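Local coordinates for protein acetyl-CoA acetyltransferase (Mycobacterium smegmatis, PDB 4EGV) that is a monomeric protein of the thiolase family that probably has acyltransferase activity, at residues G26-E30 against N270-A274; A46-K51 against V97-I101; I139-E143 against L379-M385; N231-S235 against T370-F376. One frame throughout, in Å; residues are numbered along the deposited sequence.

Contact 1: residues G26-E30 against N270-A274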
loop_
_atom_site.group_PDB
_atom_site.type_symbol
_atom_site.label_atom_id
_atom_site.label_comp_id
_atom_site.label_asym_id
_atom_site.label_seq_id
_atom_site.Cartn_x
_atom_site.Cartn_y
_atom_site.Cartn_z
ATOM N N GLY A 26 0.228 -16.327 -9.852
ATOM C CA GLY A 26 0.684 -17.384 -8.989
ATOM C C GLY A 26 0.881 -16.948 -7.596
ATOM O O GLY A 26 1.443 -15.927 -7.367
ATOM N N GLN A 27 0.415 -17.753 -6.659
ATOM C CA GLN A 27 0.704 -17.513 -5.240
ATOM C C GLN A 27 1.335 -18.719 -4.560
ATOM O O GLN A 27 1.096 -19.811 -4.950
ATOM C CB GLN A 27 -0.570 -17.103 -4.530
ATOM C CG GLN A 27 -0.907 -15.690 -4.757
ATOM C CD GLN A 27 -2.222 -15.340 -4.187
ATOM O OE1 GLN A 27 -3.272 -15.632 -4.780
ATOM N NE2 GLN A 27 -2.203 -14.688 -3.025
ATOM N N PHE A 28 2.147 -18.507 -3.552
ATOM C CA PHE A 28 2.713 -19.593 -2.795
ATOM C C PHE A 28 3.002 -19.194 -1.369
ATOM O O PHE A 28 3.540 -18.110 -1.140
ATOM C CB PHE A 28 4.000 -20.056 -3.436
ATOM C CG PHE A 28 4.626 -21.231 -2.756
ATOM C CD1 PHE A 28 4.090 -22.491 -2.921
ATOM C CD2 PHE A 28 5.767 -21.075 -1.963
ATOM C CE1 PHE A 28 4.673 -23.604 -2.322
ATOM C CE2 PHE A 28 6.358 -22.161 -1.351
ATOM C CZ PHE A 28 5.826 -23.435 -1.527
ATOM N N THR A 29 2.672 -20.086 -0.430
ATOM C CA THR A 29 3.006 -19.922 0.986
ATOM C C THR A 29 3.668 -21.194 1.526
ATOM O O THR A 29 3.214 -22.293 1.220
ATOM C CB THR A 29 1.742 -19.577 1.835
ATOM O OG1 THR A 29 1.196 -18.346 1.386
ATOM C CG2 THR A 29 2.077 -19.434 3.315
ATOM N N GLU A 30 4.731 -21.034 2.330
ATOM C CA GLU A 30 5.385 -22.156 3.059
ATOM C C GLU A 30 5.309 -22.051 4.604
ATOM O O GLU A 30 5.472 -20.971 5.178
ATOM C CB GLU A 30 6.842 -22.293 2.606
ATOM C CG GLU A 30 7.630 -23.413 3.277
ATOM C CD GLU A 30 9.137 -23.279 3.065
ATOM O OE1 GLU A 30 9.681 -22.148 2.942
ATOM O OE2 GLU A 30 9.798 -24.322 3.039
ATOM N N ASN A 270 6.574 -16.789 4.880
ATOM C CA ASN A 270 7.176 -17.203 3.647
ATOM C C ASN A 270 6.100 -17.171 2.566
ATOM O O ASN A 270 5.229 -17.962 2.581
ATOM C CB ASN A 270 7.770 -18.605 3.796
ATOM C CG ASN A 270 9.051 -18.646 4.628
ATOM O OD1 ASN A 270 10.091 -18.983 4.134
ATOM N ND2 ASN A 270 8.946 -18.379 5.883
ATOM N N GLN A 271 6.214 -16.252 1.611
ATOM C CA GLN A 271 5.235 -16.174 0.527
ATOM C C GLN A 271 5.779 -15.540 -0.754
ATOM O O GLN A 271 6.551 -14.582 -0.706
ATOM C CB GLN A 271 3.987 -15.420 0.991
ATOM C CG GLN A 271 4.279 -14.229 1.890
ATOM C CD GLN A 271 3.044 -13.397 2.174
ATOM O OE1 GLN A 271 2.964 -12.232 1.786
ATOM N NE2 GLN A 271 2.073 -13.994 2.856
ATOM N N GLY A 272 5.363 -16.081 -1.897
ATOM C CA GLY A 272 5.719 -15.526 -3.187
ATOM C C GLY A 272 4.499 -15.271 -4.022
ATOM O O GLY A 272 3.482 -15.913 -3.846
ATOM N N ALA A 273 4.597 -14.302 -4.916
ATOM C CA ALA A 273 3.563 -14.031 -5.892
ATOM C C ALA A 273 4.198 -13.695 -7.258
ATOM O O ALA A 273 5.259 -13.123 -7.291
ATOM C CB ALA A 273 2.654 -12.929 -5.375
ATOM N N ALA A 274 3.559 -14.070 -8.367
ATOM C CA ALA A 274 4.024 -13.761 -9.711
ATOM C C ALA A 274 2.876 -13.411 -10.640
ATOM O O ALA A 274 1.782 -13.932 -10.499
ATOM C CB ALA A 274 4.811 -14.903 -10.254
#
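Glu-30 carries its CG trans to the backbone N (chi1 -180°), while Asn-270 folds its CG back beside its own N (chi1 -73°), and the two side chains run alongside each other in the same direction. Their flat ends stand nearly perpendicular. Glu-30 OE1 and Asn-270 OD1, 3.4 Å apart, are both acceptors, and the carboxylate oxygen is bonded instead to the backbone N of Met-40. Behind this pair the segments form an antiparallel ladder. Phe-28 and Gly-272 exchange two hydrogen bonds, Phe-28 N to Gly-272 O at 2.9 Å and Gly-272 N to Phe-28 O at 2.8 Å; Gly-26 and Ala-274 do the same. Glu-30 N adds a final rung to Asn-270 O at 3.1 Å. Thr-29 and Gln-271, a non-hydrogen-bonded pair, share a face with Gln-27 and Ala-273; there Gln-27, Gln-271 and Ala-273 touch helix 383-397, while Thr-29 OG1 bonds to Tyr-233 O. Phe-28 and Ala-274 meet helix 42-56 on the other face. Thr-29 CG2 rests 3.6 Å from Asn-270 O. This join between two strands of the thiolase sheet is thus carried by main-chain hydrogen bonds, five between these segments, leaving the side chains to pack against helices on the two faces.

Contact 2: residues A46-K51 against V97-I101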
loop_
_atom_site.group_PDB
_atom_site.type_symbol
_atom_site.label_atom_id
_atom_site.label_comp_id
_atom_site.label_asym_id
_atom_site.label_seq_id
_atom_site.Cartn_x
_atom_site.Cartn_y
_atom_site.Cartn_z
ATOM N N ALA A 46 9.804 -17.169 -4.909
ATOM C CA ALA A 46 9.435 -16.465 -6.102
ATOM C C ALA A 46 9.393 -17.441 -7.249
ATOM O O ALA A 46 8.623 -17.284 -8.152
ATOM C CB ALA A 46 10.445 -15.348 -6.378
ATOM N N THR A 47 10.234 -18.445 -7.206
ATOM C CA THR A 47 10.261 -19.504 -8.217
ATOM C C THR A 47 8.987 -20.355 -8.185
ATOM O O THR A 47 8.348 -20.549 -9.170
ATOM C CB THR A 47 11.544 -20.348 -8.034
ATOM O OG1 THR A 47 12.665 -19.492 -8.297
ATOM C CG2 THR A 47 11.557 -21.549 -8.946
ATOM N N GLU A 48 8.623 -20.837 -7.022
ATOM C CA GLU A 48 7.385 -21.538 -6.864
ATOM C C GLU A 48 6.141 -20.772 -7.348
ATOM O O GLU A 48 5.320 -21.336 -8.047
ATOM C CB GLU A 48 7.208 -21.966 -5.413
ATOM C CG GLU A 48 7.830 -23.301 -5.088
ATOM C CD GLU A 48 7.326 -24.474 -5.947
ATOM O OE1 GLU A 48 6.121 -24.601 -6.209
ATOM O OE2 GLU A 48 8.154 -25.304 -6.345
ATOM N N ALA A 49 6.001 -19.515 -6.956
ATOM C CA ALA A 49 4.948 -18.639 -7.503
ATOM C C ALA A 49 5.018 -18.410 -9.021
ATOM O O ALA A 49 3.998 -18.368 -9.672
ATOM C CB ALA A 49 4.935 -17.330 -6.789
ATOM N N ALA A 50 6.218 -18.283 -9.573
ATOM C CA ALA A 50 6.400 -18.074 -11.005
ATOM C C ALA A 50 5.998 -19.289 -11.823
ATOM O O ALA A 50 5.426 -19.150 -12.932
ATOM C CB ALA A 50 7.820 -17.652 -11.314
ATOM N N LYS A 51 6.268 -20.465 -11.255
ATOM C CA LYS A 51 5.889 -21.759 -11.844
ATOM C C LYS A 51 4.400 -21.984 -11.917
ATOM O O LYS A 51 3.915 -22.594 -12.851
ATOM C CB LYS A 51 6.525 -22.915 -11.075
ATOM C CG LYS A 51 7.913 -23.231 -11.495
ATOM C CD LYS A 51 8.511 -24.236 -10.539
ATOM C CE LYS A 51 9.937 -24.576 -10.982
ATOM N NZ LYS A 51 10.701 -25.190 -9.907
ATOM N N VAL A 97 15.667 -16.461 -10.732
ATOM C CA VAL A 97 14.284 -16.888 -10.767
ATOM C C VAL A 97 14.012 -17.339 -12.161
ATOM O O VAL A 97 13.378 -18.368 -12.370
ATOM C CB VAL A 97 13.263 -15.766 -10.272
ATOM C CG1 VAL A 97 11.808 -16.108 -10.646
ATOM C CG2 VAL A 97 13.359 -15.563 -8.756
ATOM N N ALA A 98 14.555 -16.601 -13.112
ATOM C CA ALA A 98 14.425 -16.929 -14.525
ATOM C C ALA A 98 15.043 -18.289 -14.877
ATOM O O ALA A 98 14.453 -19.041 -15.626
ATOM C CB ALA A 98 15.042 -15.850 -15.346
ATOM N N ARG A 99 16.215 -18.598 -14.303
ATOM C CA ARG A 99 17.010 -19.770 -14.650
ATOM C C ARG A 99 16.242 -20.963 -14.141
ATOM O O ARG A 99 16.040 -21.975 -14.846
ATOM C CB ARG A 99 18.432 -19.684 -14.035
ATOM C CG ARG A 99 19.614 -20.472 -14.777
ATOM C CD ARG A 99 21.024 -19.736 -14.623
ATOM N NE ARG A 99 21.380 -19.557 -13.197
ATOM C CZ ARG A 99 21.608 -18.409 -12.539
ATOM N NH1 ARG A 99 21.589 -17.211 -13.131
ATOM N NH2 ARG A 99 21.871 -18.490 -11.243
ATOM N N ASN A 100 15.769 -20.808 -12.926
ATOM C CA ASN A 100 14.955 -21.817 -12.286
ATOM C C ASN A 100 13.659 -22.283 -12.976
ATOM O O ASN A 100 13.229 -23.423 -12.788
ATOM C CB ASN A 100 14.583 -21.333 -10.905
ATOM C CG ASN A 100 15.690 -21.493 -9.913
ATOM O OD1 ASN A 100 16.689 -22.155 -10.160
ATOM N ND2 ASN A 100 15.520 -20.881 -8.782
ATOM N N ILE A 101 13.042 -21.384 -13.748
ATOM C CA ILE A 101 11.821 -21.667 -14.498
ATOM C C ILE A 101 12.064 -21.970 -15.987
ATOM O O ILE A 101 11.137 -22.274 -16.701
ATOM C CB ILE A 101 10.780 -20.521 -14.324
ATOM C CG1 ILE A 101 11.287 -19.229 -14.947
ATOM C CG2 ILE A 101 10.434 -20.310 -12.872
ATOM C CD1 ILE A 101 10.245 -18.280 -15.286
HETATM O O HOH W 1 13.346 -25.634 -10.510
#
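Thr-47 and Asn-100 stand roughly perpendicular where helices 42-56 and 93-101 meet. The Asn-100 amide is turned edgewise to the threonine, so that ND2 points almost straight at Thr-47 OG1, 3.2 Å away with an angle of 170° at the hydrogen, and the hydroxyl lies close to the amide plane. Thr-47 holds OG1 beside its backbone N (chi1 -64°), which also lets the hydroxyl bond to Val-43 O one turn back in its own helix. The methyl CG2 of Thr-47 meanwhile leans on Asn-100 CB at 3.6 Å. Nearer the sheet the contact is mainly apolar. Val-97 turns CG2 toward Ala-46 CB, 3.8 Å away, and Ala-50 CB meets Ile-101 CG2 at 4.0 Å; the alanine methyls meet the branched side chains of the other helix. Lys-51 and Ile-101 run antiparallel alongside one another, and the extended lysine reaches a water 2.7 Å from its NZ that in turn donates to Asn-100 O. The local axes pass 9.4 Å apart at -51°. Both helices lie on one face of the central sheet of the thiolase fold, where Leu-138 and Phe-140 of strand 136-143 complete the apolar layer beneath them. Chemically the interface is graded: methyl groups pack against the sheet, a hydroxyl both donates and accepts midway, and at the outer margin a lysine amine, presumably charged, is linked to the neighbouring helix through water.

Contact 3: residues I139-E143 against L379-M385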
loop_
_atom_site.group_PDB
_atom_site.type_symbol
_atom_site.label_atom_id
_atom_site.label_comp_id
_atom_site.label_asym_id
_atom_site.label_seq_id
_atom_site.Cartn_x
_atom_site.Cartn_y
_atom_site.Cartn_z
ATOM N N ILE A 139 6.483 -10.771 -13.751
ATOM C CA ILE A 139 6.683 -10.003 -12.550
ATOM C C ILE A 139 6.602 -10.926 -11.321
ATOM O O ILE A 139 5.825 -11.869 -11.306
ATOM C CB ILE A 139 5.621 -8.911 -12.529
ATOM C CG1 ILE A 139 5.942 -7.861 -13.585
ATOM C CG2 ILE A 139 5.492 -8.219 -11.174
ATOM C CD1 ILE A 139 4.732 -7.003 -13.949
ATOM N N PHE A 140 7.424 -10.702 -10.312
ATOM C CA PHE A 140 7.380 -11.574 -9.153
ATOM C C PHE A 140 7.965 -10.873 -7.941
ATOM O O PHE A 140 8.618 -9.841 -8.063
ATOM C CB PHE A 140 8.075 -12.929 -9.408
ATOM C CG PHE A 140 9.417 -12.803 -10.063
ATOM C CD1 PHE A 140 10.518 -12.352 -9.351
ATOM C CD2 PHE A 140 9.563 -13.084 -11.414
ATOM C CE1 PHE A 140 11.757 -12.202 -9.957
ATOM C CE2 PHE A 140 10.833 -12.921 -12.054
ATOM C CZ PHE A 140 11.919 -12.483 -11.301
ATOM N N GLY A 141 7.694 -11.414 -6.757
ATOM C CA GLY A 141 8.256 -10.878 -5.537
ATOM C C GLY A 141 8.101 -11.910 -4.460
ATOM O O GLY A 141 7.387 -12.846 -4.669
ATOM N N SER A 142 8.743 -11.741 -3.309
ATOM C CA SER A 142 8.706 -12.735 -2.220
ATOM C C SER A 142 9.268 -12.193 -0.925
ATOM O O SER A 142 9.920 -11.160 -0.901
ATOM C CB SER A 142 9.441 -14.044 -2.581
ATOM O OG SER A 142 10.772 -13.813 -2.993
ATOM N N GLU A 143 8.997 -12.887 0.174
ATOM C CA GLU A 143 9.614 -12.565 1.442
ATOM C C GLU A 143 9.806 -13.778 2.296
ATOM O O GLU A 143 9.102 -14.757 2.158
ATOM C CB GLU A 143 8.870 -11.491 2.197
ATOM C CG GLU A 143 7.393 -11.396 1.946
ATOM C CD GLU A 143 6.786 -10.109 2.562
ATOM O OE1 GLU A 143 6.278 -9.205 1.790
ATOM O OE2 GLU A 143 6.853 -10.021 3.826
ATOM N N LEU A 379 5.603 -8.124 5.374
ATOM C CA LEU A 379 6.228 -6.868 5.757
ATOM C C LEU A 379 5.591 -5.669 5.117
ATOM O O LEU A 379 5.712 -4.573 5.630
ATOM C CB LEU A 379 7.709 -6.859 5.391
ATOM C CG LEU A 379 8.560 -7.900 6.145
ATOM C CD1 LEU A 379 10.029 -7.926 5.608
ATOM C CD2 LEU A 379 8.421 -7.866 7.694
ATOM N N GLY A 380 4.938 -5.873 3.991
ATOM C CA GLY A 380 4.300 -4.782 3.311
ATOM C C GLY A 380 4.740 -4.485 1.898
ATOM O O GLY A 380 3.988 -3.876 1.140
ATOM N N ASN A 381 5.927 -4.931 1.532
ATOM C CA ASN A 381 6.458 -4.591 0.239
ATOM C C ASN A 381 5.841 -5.276 -1.002
ATOM O O ASN A 381 5.567 -4.628 -2.020
ATOM C CB ASN A 381 7.969 -4.708 0.231
ATOM C CG ASN A 381 8.586 -3.630 -0.594
ATOM O OD1 ASN A 381 8.918 -3.840 -1.771
ATOM N ND2 ASN A 381 8.681 -2.430 -0.013
ATOM N N ASN A 382 5.636 -6.581 -0.909
ATOM C CA ASN A 382 5.093 -7.357 -2.006
ATOM C C ASN A 382 3.606 -7.727 -1.843
ATOM O O ASN A 382 3.068 -8.522 -2.581
ATOM C CB ASN A 382 5.961 -8.605 -2.242
ATOM C CG ASN A 382 5.771 -9.163 -3.602
ATOM O OD1 ASN A 382 6.001 -8.472 -4.584
ATOM N ND2 ASN A 382 5.295 -10.388 -3.686
ATOM N N TYR A 383 2.940 -7.117 -0.884
ATOM C CA TYR A 383 1.546 -7.423 -0.614
ATOM C C TYR A 383 0.594 -7.273 -1.799
ATOM O O TYR A 383 -0.186 -8.167 -2.069
ATOM C CB TYR A 383 1.015 -6.590 0.541
ATOM C CG TYR A 383 -0.489 -6.704 0.614
ATOM C CD1 TYR A 383 -1.091 -7.811 1.237
ATOM C CD2 TYR A 383 -1.318 -5.748 0.008
ATOM C CE1 TYR A 383 -2.423 -7.941 1.276
ATOM C CE2 TYR A 383 -2.679 -5.890 0.051
ATOM C CZ TYR A 383 -3.219 -6.989 0.684
ATOM O OH TYR A 383 -4.572 -7.142 0.758
ATOM N N SER A 384 0.644 -6.149 -2.502
ATOM C CA SER A 384 -0.289 -5.904 -3.609
ATOM C C SER A 384 -0.190 -6.878 -4.771
ATOM O O SER A 384 -1.018 -6.871 -5.651
ATOM C CB SER A 384 -0.210 -4.454 -4.134
ATOM O OG SER A 384 -1.072 -3.585 -3.423
HETATM N N MSE A 385 0.804 -7.725 -4.813
HETATM C CA MSE A 385 0.833 -8.650 -5.906
HETATM C C MSE A 385 -0.082 -9.830 -5.670
HETATM O O MSE A 385 -0.551 -10.457 -6.613
HETATM C CB MSE A 385 2.220 -9.157 -6.099
HETATM C CG MSE A 385 2.340 -9.911 -7.357
HETATM SE SE MSE A 385 4.069 -9.649 -7.915
HETATM C CE MSE A 385 5.071 -10.442 -6.491
#
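Strand 136-143, in the central sheet of the thiolase fold, meets the loop leading into helix 383-397 through Glu-143 and Leu-379. Glu-143 is stretched out past CG and reaches across to the loop, where OE2 accepts from Leu-379 N at 2.7 Å and 163°, using its syn lone pair. The same oxygen lies 3.6 Å from Leu-379 CG, so the leucine side chain borders the carboxylate as well. OE1 faces the rest of the loop, but at 3.8 Å from Asn-382 N it is too distant to count as bonded. Gly-141 occupies the middle of the contact. Having no side chain, it lets the Asn-382 amide lie against its main chain, with Asn-382 CG 3.6 Å from Gly-141 CA. Asn-382 sends CG trans to its backbone N (chi1 -160°), and its OD1 bonds to Thr-74 OG1. Residues alternate in the face they present, Phe-140 and Ser-142 being directed to helices 93-101 and 42-56 on the far side, while Gly-141 and Glu-143 meet the loop and helix on the near one. This follows the alternating helix and sheet layers of the thiolase fold. Toward the start of this stretch of strand, Ile-139 CG2 meets SE of Met-385 at 3.8 Å. Met-385, present as selenomethionine, kinks along its chain to get there; the position of its CE, and with it the fine fit of the Asn-382 amide, is doubtful. On the sheet side, Gly-141 and Glu-143 are backbone-bonded to Ala-273 and Gln-271.

Contact 4: residues N231-S235 against T370-F376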
loop_
_atom_site.group_PDB
_atom_site.type_symbol
_atom_site.label_atom_id
_atom_site.label_comp_id
_atom_site.label_asym_id
_atom_site.label_seq_id
_atom_site.Cartn_x
_atom_site.Cartn_y
_atom_site.Cartn_z
ATOM N N ASN A 231 -8.824 -17.131 3.765
ATOM C CA ASN A 231 -7.846 -17.170 2.702
ATOM C C ASN A 231 -6.750 -18.190 3.060
ATOM O O ASN A 231 -6.061 -18.022 4.060
ATOM C CB ASN A 231 -7.288 -15.757 2.487
ATOM C CG ASN A 231 -6.340 -15.649 1.292
ATOM O OD1 ASN A 231 -5.878 -16.628 0.752
ATOM N ND2 ASN A 231 -6.055 -14.434 0.895
ATOM N N PRO A 232 -6.614 -19.273 2.256
ATOM C CA PRO A 232 -5.568 -20.299 2.510
ATOM C C PRO A 232 -4.131 -19.740 2.434
ATOM O O PRO A 232 -3.229 -20.235 3.082
ATOM C CB PRO A 232 -5.794 -21.334 1.408
ATOM C CG PRO A 232 -7.083 -20.940 0.694
ATOM C CD PRO A 232 -7.407 -19.549 1.036
ATOM N N TYR A 233 -3.941 -18.687 1.663
ATOM C CA TYR A 233 -2.647 -18.099 1.496
ATOM C C TYR A 233 -2.231 -17.257 2.670
ATOM O O TYR A 233 -1.086 -16.863 2.749
ATOM C CB TYR A 233 -2.615 -17.281 0.227
ATOM C CG TYR A 233 -2.606 -18.115 -1.022
ATOM C CD1 TYR A 233 -1.484 -18.866 -1.371
ATOM C CD2 TYR A 233 -3.711 -18.151 -1.874
ATOM C CE1 TYR A 233 -1.457 -19.617 -2.513
ATOM C CE2 TYR A 233 -3.681 -18.917 -3.049
ATOM C CZ TYR A 233 -2.542 -19.637 -3.339
ATOM O OH TYR A 233 -2.459 -20.397 -4.431
ATOM N N SER A 234 -3.164 -16.989 3.584
ATOM C CA SER A 234 -2.849 -16.306 4.843
ATOM C C SER A 234 -1.950 -17.160 5.713
ATOM O O SER A 234 -2.141 -18.367 5.846
ATOM C CB SER A 234 -4.089 -15.999 5.634
ATOM O OG SER A 234 -4.841 -15.028 4.998
ATOM N N SER A 235 -0.971 -16.522 6.324
ATOM C CA SER A 235 -0.083 -17.247 7.169
ATOM C C SER A 235 -0.568 -17.042 8.587
ATOM O O SER A 235 -0.732 -15.886 9.021
ATOM C CB SER A 235 1.337 -16.740 6.986
ATOM O OG SER A 235 2.211 -17.406 7.876
ATOM N N THR A 370 -7.841 -10.030 -0.092
ATOM C CA THR A 370 -6.799 -10.851 0.425
ATOM C C THR A 370 -6.991 -11.083 1.929
ATOM O O THR A 370 -6.793 -12.173 2.450
ATOM C CB THR A 370 -5.468 -10.151 0.132
ATOM O OG1 THR A 370 -5.139 -10.315 -1.244
ATOM C CG2 THR A 370 -4.400 -10.741 0.913
ATOM N N GLY A 371 -7.380 -10.044 2.597
ATOM C CA GLY A 371 -7.461 -10.092 4.010
ATOM C C GLY A 371 -6.668 -8.977 4.596
ATOM O O GLY A 371 -6.835 -8.676 5.720
ATOM N N GLY A 372 -5.777 -8.381 3.822
ATOM C CA GLY A 372 -5.010 -7.244 4.269
ATOM C C GLY A 372 -3.806 -7.543 5.098
ATOM O O GLY A 372 -3.569 -8.660 5.415
ATOM N N LEU A 373 -3.062 -6.511 5.456
ATOM C CA LEU A 373 -1.686 -6.642 5.872
ATOM C C LEU A 373 -1.384 -7.166 7.256
ATOM O O LEU A 373 -0.698 -8.148 7.408
ATOM C CB LEU A 373 -0.879 -5.400 5.582
ATOM C CG LEU A 373 0.104 -5.629 4.463
ATOM C CD1 LEU A 373 0.725 -4.421 4.082
ATOM C CD2 LEU A 373 1.110 -6.645 4.777
ATOM N N PRO A 374 -1.877 -6.546 8.286
ATOM C CA PRO A 374 -1.589 -7.174 9.536
ATOM C C PRO A 374 -1.901 -8.651 9.344
ATOM O O PRO A 374 -1.036 -9.477 9.577
ATOM C CB PRO A 374 -2.561 -6.505 10.487
ATOM C CG PRO A 374 -2.961 -5.369 9.837
ATOM C CD PRO A 374 -2.976 -5.601 8.433
ATOM N N PHE A 375 -3.116 -8.952 8.896
ATOM C CA PHE A 375 -3.733 -10.249 9.039
ATOM C C PHE A 375 -3.283 -11.291 8.058
ATOM O O PHE A 375 -3.139 -12.402 8.392
ATOM C CB PHE A 375 -5.259 -10.124 9.023
ATOM C CG PHE A 375 -5.790 -8.980 9.802
ATOM C CD1 PHE A 375 -5.818 -9.008 11.158
ATOM C CD2 PHE A 375 -6.235 -7.855 9.180
ATOM C CE1 PHE A 375 -6.282 -7.930 11.847
ATOM C CE2 PHE A 375 -6.690 -6.824 9.873
ATOM C CZ PHE A 375 -6.722 -6.855 11.195
ATOM N N PHE A 376 -3.091 -10.893 6.831
ATOM C CA PHE A 376 -2.659 -11.755 5.744
ATOM C C PHE A 376 -1.235 -12.266 5.944
ATOM O O PHE A 376 -0.939 -13.394 5.581
ATOM C CB PHE A 376 -2.814 -11.060 4.378
ATOM C CG PHE A 376 -2.351 -11.902 3.192
ATOM C CD1 PHE A 376 -3.041 -13.049 2.807
ATOM C CD2 PHE A 376 -1.235 -11.533 2.444
ATOM C CE1 PHE A 376 -2.629 -13.807 1.711
ATOM C CE2 PHE A 376 -0.813 -12.291 1.347
ATOM C CZ PHE A 376 -1.501 -13.441 1.002
#
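Asn-231 ND2 donates to Thr-370 O at 2.8 Å and 166°, the short polar bond that, in this thiolase fold, pins the loop after helix 210-230 to the loop before helix 373-376. The oxygen is approached in the carbonyl plane on a lone pair, and it lies close to the amide plane of Asn-231 as well. The other end of that amide makes an Asx turn: OD1 accepts from Tyr-233 N at 3.0 Å, with the donor above the carbonyl plane, inside a type I beta turn from Asn-231 to Ser-234. One amide is therefore fixed at both ends, which sets its rotation. Beside it stands the ring of Phe-376, whose CG lies trans to the backbone N (chi1 179°) and so extends the ring to the turn. The amide and ring planes are 35° apart. Around the ring, Tyr-233 CB touches CE1 at 3.8 Å, Thr-370 CG2 covers part of one face toward the rim, and the ring of His-386 meets it from helix 383-397. A backbone-to-backbone bond, Ser-235 N to Phe-376 O at 3.2 Å, holds the last residue of the short helix to the loop leaving the turn. Ser-234 OG, which is bonded to Ala-228 O of helix 210-230, sits at the edge of the Phe-376 ring, 3.5 Å from CD1.

In the fold
From the N terminus, residues 26-30 open contact 1. The short loop of contact 2 opens at 46-51 and closes at 97-101, nested within it and joining two helices on one face of the central sheet. Residues 139-143 then open contact 3 and 231-235 open contact 4, before 270-274 close contact 1, which therefore crosses both. Residues 370-376 close contact 4 inside contact 3, joining the loop after helix 210-230 to helix 373-376; 379-385 then complete contact 3. Strands 271-279 and 136-143 are neighbours, so contacts 1 and 3 share the sheet. Contact 2 packs on it from one side, and helix 383-397 from the other. Contact 4 touches contacts 1 and 3 but not contact 2.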